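Local coordinates for uncharacterized protein (Enterococcus faecalis, PDB 3CEX) that is of unknown function but belongs to the DinB superfamily, whose members share a four-helix bundle and often bind a metal ion, at residues A[16-21]-A[109-114]; A[68-73]-A[82-87]. One frame throughout, in Å; residues are numbered along the deposited sequence.

Interaction 1: A[16-21]-A[109-114]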
loop_
_atom_site.group_PDB
_atom_site.type_symbol
_atom_site.label_atom_id
_atom_site.label_comp_id
_atom_site.label_asym_id
_atom_site.label_seq_id
_atom_site.Cartn_x
_atom_site.Cartn_y
_atom_site.Cartn_z
ATOM N N ARG A 16 5.010 -3.478 7.725
ATOM C CA ARG A 16 4.910 -2.022 7.562
ATOM C C ARG A 16 3.458 -1.560 7.539
ATOM O O ARG A 16 3.158 -0.522 8.126
ATOM C CB ARG A 16 5.626 -1.492 6.305
ATOM C CG ARG A 16 7.053 -1.961 6.085
ATOM C CD ARG A 16 7.965 -1.472 7.191
ATOM N NE ARG A 16 9.320 -1.722 6.758
ATOM C CZ ARG A 16 10.059 -0.875 6.044
ATOM N NH1 ARG A 16 9.612 0.336 5.737
ATOM N NH2 ARG A 16 11.262 -1.249 5.666
ATOM N N ALA A 17 2.567 -2.294 6.878
ATOM C CA ALA A 17 1.117 -1.983 6.901
ATOM C C ALA A 17 0.594 -2.014 8.355
ATOM O O ALA A 17 -0.098 -1.086 8.830
ATOM C CB ALA A 17 0.331 -2.961 6.053
ATOM N N HIS A 18 0.966 -3.072 9.064
ATOM C CA HIS A 18 0.535 -3.281 10.438
ATOM C C HIS A 18 0.955 -2.113 11.323
ATOM O O HIS A 18 0.133 -1.526 12.052
ATOM C CB HIS A 18 1.141 -4.600 10.935
ATOM C CG HIS A 18 0.595 -5.086 12.241
ATOM N ND1 HIS A 18 1.134 -6.169 12.898
ATOM C CD2 HIS A 18 -0.446 -4.664 12.998
ATOM C CE1 HIS A 18 0.456 -6.384 14.017
ATOM N NE2 HIS A 18 -0.513 -5.490 14.098
ATOM N N GLU A 19 2.238 -1.777 11.257
ATOM C CA GLU A 19 2.815 -0.628 11.977
ATOM C C GLU A 19 2.136 0.704 11.622
ATOM O O GLU A 19 1.854 1.537 12.502
ATOM C CB GLU A 19 4.356 -0.564 11.722
ATOM C CG GLU A 19 5.051 -1.782 12.326
ATOM C CD GLU A 19 6.494 -2.107 11.831
ATOM O OE1 GLU A 19 6.991 -1.528 10.821
ATOM O OE2 GLU A 19 7.155 -2.977 12.502
ATOM N N ARG A 20 1.854 0.920 10.345
ATOM C CA ARG A 20 1.190 2.164 9.945
ATOM C C ARG A 20 -0.230 2.303 10.537
ATOM O O ARG A 20 -0.589 3.350 11.006
ATOM C CB ARG A 20 1.125 2.259 8.430
ATOM C CG ARG A 20 0.431 3.510 7.873
ATOM C CD ARG A 20 0.637 3.645 6.381
ATOM N NE ARG A 20 2.050 3.830 6.070
ATOM C CZ ARG A 20 2.826 2.958 5.417
ATOM N NH1 ARG A 20 2.352 1.822 4.939
ATOM N NH2 ARG A 20 4.076 3.257 5.205
ATOM N N PHE A 21 -1.023 1.237 10.493
ATOM C CA PHE A 21 -2.351 1.250 11.098
ATOM C C PHE A 21 -2.258 1.574 12.619
ATOM O O PHE A 21 -3.021 2.397 13.132
ATOM C CB PHE A 21 -3.029 -0.108 10.900
ATOM C CG PHE A 21 -3.807 -0.252 9.619
ATOM C CD1 PHE A 21 -4.929 0.515 9.387
ATOM C CD2 PHE A 21 -3.491 -1.228 8.705
ATOM C CE1 PHE A 21 -5.668 0.374 8.206
ATOM C CE2 PHE A 21 -4.228 -1.362 7.566
ATOM C CZ PHE A 21 -5.326 -0.545 7.332
ATOM N N ASP A 109 -6.148 -5.786 18.383
ATOM C CA ASP A 109 -6.095 -7.223 18.706
ATOM C C ASP A 109 -6.498 -8.108 17.526
ATOM O O ASP A 109 -5.828 -9.131 17.220
ATOM C CB ASP A 109 -6.965 -7.524 19.934
ATOM C CG ASP A 109 -6.413 -6.944 21.216
ATOM O OD1 ASP A 109 -5.240 -6.493 21.250
ATOM O OD2 ASP A 109 -7.173 -6.944 22.213
ATOM N N TYR A 110 -7.565 -7.734 16.828
ATOM C CA TYR A 110 -7.997 -8.551 15.700
ATOM C C TYR A 110 -7.002 -8.421 14.523
ATOM O O TYR A 110 -6.659 -9.409 13.868
ATOM C CB TYR A 110 -9.436 -8.203 15.277
ATOM C CG TYR A 110 -9.976 -9.023 14.114
ATOM C CD1 TYR A 110 -9.732 -10.398 14.012
ATOM C CD2 TYR A 110 -10.742 -8.442 13.143
ATOM C CE1 TYR A 110 -10.251 -11.156 12.913
ATOM C CE2 TYR A 110 -11.246 -9.178 12.075
ATOM C CZ TYR A 110 -10.996 -10.527 11.954
ATOM O OH TYR A 110 -11.522 -11.222 10.869
ATOM N N LEU A 111 -6.503 -7.217 14.274
ATOM C CA LEU A 111 -5.473 -7.061 13.245
ATOM C C LEU A 111 -4.194 -7.856 13.571
ATOM O O LEU A 111 -3.631 -8.513 12.697
ATOM C CB LEU A 111 -5.129 -5.579 13.000
ATOM C CG LEU A 111 -4.179 -5.260 11.831
ATOM C CD1 LEU A 111 -4.748 -5.785 10.488
ATOM C CD2 LEU A 111 -3.960 -3.703 11.740
ATOM N N ALA A 112 -3.755 -7.806 14.822
ATOM C CA ALA A 112 -2.564 -8.568 15.242
ATOM C C ALA A 112 -2.759 -10.071 15.041
ATOM O O ALA A 112 -1.833 -10.772 14.595
ATOM C CB ALA A 112 -2.206 -8.273 16.730
ATOM N N ALA A 113 -3.959 -10.570 15.375
ATOM C CA ALA A 113 -4.294 -11.966 15.143
ATOM C C ALA A 113 -4.286 -12.289 13.652
ATOM O O ALA A 113 -3.795 -13.346 13.259
ATOM C CB ALA A 113 -5.638 -12.338 15.765
ATOM N N SER A 114 -4.874 -11.427 12.820
ATOM C CA SER A 114 -4.902 -11.719 11.378
ATOM C C SER A 114 -3.531 -11.621 10.703
ATOM O O SER A 114 -3.241 -12.376 9.793
ATOM C CB SER A 114 -5.910 -10.830 10.660
ATOM O OG SER A 114 -7.174 -11.024 11.255
#

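Interaction 2: A[68-73]-A[82-87]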
loop_
_atom_site.group_PDB
_atom_site.type_symbol
_atom_site.label_atom_id
_atom_site.label_comp_id
_atom_site.label_asym_id
_atom_site.label_seq_id
_atom_site.Cartn_x
_atom_site.Cartn_y
_atom_site.Cartn_z
ATOM N N LEU A 68 -10.867 -16.792 11.727
ATOM C CA LEU A 68 -10.767 -16.434 13.145
ATOM C C LEU A 68 -11.950 -15.598 13.606
ATOM O O LEU A 68 -12.348 -15.680 14.776
ATOM C CB LEU A 68 -9.478 -15.656 13.428
ATOM C CG LEU A 68 -8.166 -16.272 12.968
ATOM C CD1 LEU A 68 -7.067 -15.249 13.176
ATOM C CD2 LEU A 68 -7.851 -17.589 13.666
ATOM N N TRP A 69 -12.501 -14.797 12.685
ATOM C CA TRP A 69 -13.701 -13.990 12.929
ATOM C C TRP A 69 -14.750 -14.800 13.694
ATOM O O TRP A 69 -15.363 -14.298 14.649
ATOM C CB TRP A 69 -14.286 -13.518 11.591
ATOM C CG TRP A 69 -15.486 -12.618 11.676
ATOM C CD1 TRP A 69 -16.747 -12.898 11.244
ATOM C CD2 TRP A 69 -15.539 -11.288 12.211
ATOM N NE1 TRP A 69 -17.575 -11.825 11.452
ATOM C CE2 TRP A 69 -16.876 -10.831 12.069
ATOM C CE3 TRP A 69 -14.604 -10.450 12.816
ATOM C CZ2 TRP A 69 -17.287 -9.562 12.481
ATOM C CZ3 TRP A 69 -15.003 -9.181 13.213
ATOM C CH2 TRP A 69 -16.333 -8.752 13.062
ATOM N N LEU A 70 -14.938 -16.038 13.231
ATOM C CA LEU A 70 -15.801 -17.037 13.840
ATOM C C LEU A 70 -15.072 -17.928 14.859
ATOM O O LEU A 70 -15.485 -18.038 16.009
ATOM C CB LEU A 70 -16.395 -17.932 12.749
ATOM C CG LEU A 70 -17.338 -17.264 11.745
ATOM C CD1 LEU A 70 -17.869 -18.344 10.778
ATOM C CD2 LEU A 70 -18.501 -16.527 12.436
ATOM N N SER A 71 -13.992 -18.566 14.430
ATOM C CA SER A 71 -13.301 -19.555 15.265
ATOM C C SER A 71 -12.733 -19.007 16.590
ATOM O O SER A 71 -12.671 -19.726 17.575
ATOM C CB SER A 71 -12.189 -20.247 14.470
ATOM O OG SER A 71 -10.983 -19.494 14.502
ATOM N N GLN A 72 -12.321 -17.748 16.610
ATOM C CA GLN A 72 -11.877 -17.081 17.856
ATOM C C GLN A 72 -12.950 -16.124 18.402
ATOM O O GLN A 72 -12.720 -15.408 19.365
ATOM C CB GLN A 72 -10.574 -16.326 17.630
ATOM C CG GLN A 72 -9.347 -17.204 17.512
ATOM C CD GLN A 72 -8.083 -16.429 17.215
ATOM O OE1 GLN A 72 -8.092 -15.215 17.078
ATOM N NE2 GLN A 72 -6.981 -17.146 17.082
ATOM N N HIS A 73 -14.122 -16.113 17.776
ATOM C CA HIS A 73 -15.257 -15.337 18.259
ATOM C C HIS A 73 -15.071 -13.821 18.256
ATOM O O HIS A 73 -15.688 -13.119 19.033
ATOM C CB HIS A 73 -15.688 -15.882 19.634
ATOM C CG HIS A 73 -15.958 -17.345 19.587
ATOM N ND1 HIS A 73 -17.019 -17.867 18.875
ATOM C CD2 HIS A 73 -15.255 -18.402 20.057
ATOM C CE1 HIS A 73 -16.985 -19.184 18.957
ATOM N NE2 HIS A 73 -15.923 -19.534 19.667
ATOM N N LEU A 82 -24.411 -5.926 11.457
ATOM C CA LEU A 82 -24.317 -6.457 10.114
ATOM C C LEU A 82 -24.378 -7.978 10.215
ATOM O O LEU A 82 -23.787 -8.574 11.129
ATOM C CB LEU A 82 -22.995 -6.075 9.468
ATOM C CG LEU A 82 -22.734 -4.617 9.107
ATOM C CD1 LEU A 82 -21.331 -4.542 8.535
ATOM C CD2 LEU A 82 -23.787 -4.031 8.131
ATOM N N PRO A 83 -25.089 -8.624 9.284
ATOM C CA PRO A 83 -25.214 -10.074 9.371
ATOM C C PRO A 83 -23.919 -10.775 8.947
ATOM O O PRO A 83 -23.188 -10.257 8.100
ATOM C CB PRO A 83 -26.357 -10.379 8.386
ATOM C CG PRO A 83 -26.269 -9.284 7.364
ATOM C CD PRO A 83 -25.788 -8.064 8.113
ATOM N N ASP A 84 -23.614 -11.918 9.562
ATOM C CA ASP A 84 -22.556 -12.789 9.053
ATOM C C ASP A 84 -23.225 -13.687 8.022
ATOM O O ASP A 84 -24.188 -14.373 8.330
ATOM C CB ASP A 84 -21.909 -13.626 10.173
ATOM C CG ASP A 84 -21.017 -12.798 11.092
ATOM O OD1 ASP A 84 -20.259 -11.941 10.584
ATOM O OD2 ASP A 84 -21.062 -12.998 12.321
ATOM N N GLU A 85 -22.721 -13.657 6.798
ATOM C CA GLU A 85 -23.334 -14.361 5.677
ATOM C C GLU A 85 -22.326 -15.283 5.012
ATOM O O GLU A 85 -21.110 -15.097 5.175
ATOM C CB GLU A 85 -23.873 -13.329 4.676
ATOM C CG GLU A 85 -24.987 -12.488 5.282
ATOM C CD GLU A 85 -25.688 -11.562 4.312
ATOM O OE1 GLU A 85 -25.245 -11.417 3.172
ATOM O OE2 GLU A 85 -26.702 -10.959 4.708
ATOM N N THR A 86 -22.821 -16.257 4.249
ATOM C CA THR A 86 -21.940 -17.194 3.538
ATOM C C THR A 86 -20.899 -16.443 2.736
ATOM O O THR A 86 -19.712 -16.681 2.928
ATOM C CB THR A 86 -22.693 -18.159 2.586
ATOM O OG1 THR A 86 -23.788 -18.765 3.268
ATOM C CG2 THR A 86 -21.747 -19.259 2.087
ATOM N N GLU A 87 -21.336 -15.510 1.884
ATOM C CA GLU A 87 -20.431 -14.749 1.011
ATOM C C GLU A 87 -20.211 -13.307 1.478
ATOM O O GLU A 87 -21.106 -12.668 2.020
ATOM C CB GLU A 87 -20.963 -14.754 -0.426
ATOM C CG GLU A 87 -20.828 -16.118 -1.100
ATOM C CD GLU A 87 -21.677 -16.256 -2.347
ATOM O OE1 GLU A 87 -22.694 -16.993 -2.291
ATOM O OE2 GLU A 87 -21.323 -15.639 -3.392
#

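Interaction 1: A[16-21]-A[109-114]
Leu111 packs against Phe21 and His18 where two antiparallel helices of a DinB-type four-helix bundle lie side by side. Helix 8-25 carries residues 16-21, and helix 104-124 carries residues 109-114. Their directions are 175° apart, so the two segments run almost exactly antiparallel. The axes come no closer than 11.1 Å, which leaves side chains to span the gap. The contact is apolar packing plus a His18 ring that reaches the partner helix obliquely.

Leu111 points toward the partner helix and does most of the touching from its side. A chi1 of -173° sets its CG opposite the backbone N, and a chi2 of 58° then leaves CD2 as the leading methyl. Leu111 CD2 lies 3.8 Å from Phe21 CB. The same methyl sits 3.9 Å from Phe21 CD2, so it meets both CB and an atom of the ring, obliquely. The Leu111 and Phe21 side chains lie roughly perpendicular. Phe21 is buried, and its side chain also touches Met48 and Thr51 of helix 44-62 and Ser159 and Ala162 of helix 144-170. All four long helices therefore meet around this residue.

His18 closes the more exposed side of the contact. Its ring extends toward helix 104-124. The His18 and Leu111 side chains run alongside one another, heading opposite ways. On the same helix as His18, Arg20 forms a salt bridge with Asp153 of the second subunit, so helix 8-25 serves both the bundle and the dimer. Back across the bundle contact, His18 CD2 lies 3.9 Å from Leu111 CD2, while His18 NE2 lies 3.9 Å from Ala112 CA.

Interaction 2: A[68-73]-A[82-87]
Trp69 and Asp84 join the short helix 68-71 to the loop that follows helix 74-78. This side-chain bond holds the loop to a connecting helix outside the long helices of the bundle. The indole NE1 of Trp69 donates a hydrogen bond to Asp84 OD1 at 2.8 Å. The bond is nearly straight, with an N-H...O angle of 171°. The oxygen lies at the ring edge, in the indole plane. The carboxylate is turned almost perpendicular to the ring, at 89°, and its oxygen is met from above the carboxylate plane. Leu70 adds a looser touch, with its CD2 4.4 Å from Asp84 OD2.

Both side chains point toward each other from their backbones. The Trp69 side chain leaves with CG opposite N (chi1 -177°), which carries the indole out toward the loop. Asp84 is steadied at its other oxygen, since OD2 is hydrogen-bonded to Thr75 OG1 of helix 74-78. Trp69 sits in an aromatic cluster with Trp49, Phe78 and Tyr110. Arg53 makes a cation-pi contact with its indole. The backbone N of Trp69 is bonded to Asp56 OD2, which ties this short helix to helix 44-62.

Each carboxylate oxygen is hydrogen-bonded to a different residue, with Arg53 a long, weak ion-pair partner of OD1. The negative charge probably strengthens the indole N-H bond and helps fix the rotation of the buried ring.

Interaction 1 and interaction 2 have centres 19 Å apart, yet their segments touch. Tyr110 OH, on segment 109-114, packs 3.7 Å from Trp69 CB, and Ala113 O lies 3.8 Å from Leu68 CD1. Helix 104-124 thus packs on helix 8-25 at interaction 1 and meets segment 68-73 with other residues. Asp56 is a second bridge: it bonds Tyr110 OH and the backbone N atoms of Leu68 and Trp69. In sequence, both segments of interaction 2 fall between those of interaction 1. Interaction 1 joins long helices of the bundle, whereas interaction 2 joins a short helix to a loop in the connection between helices 44-62 and 104-124.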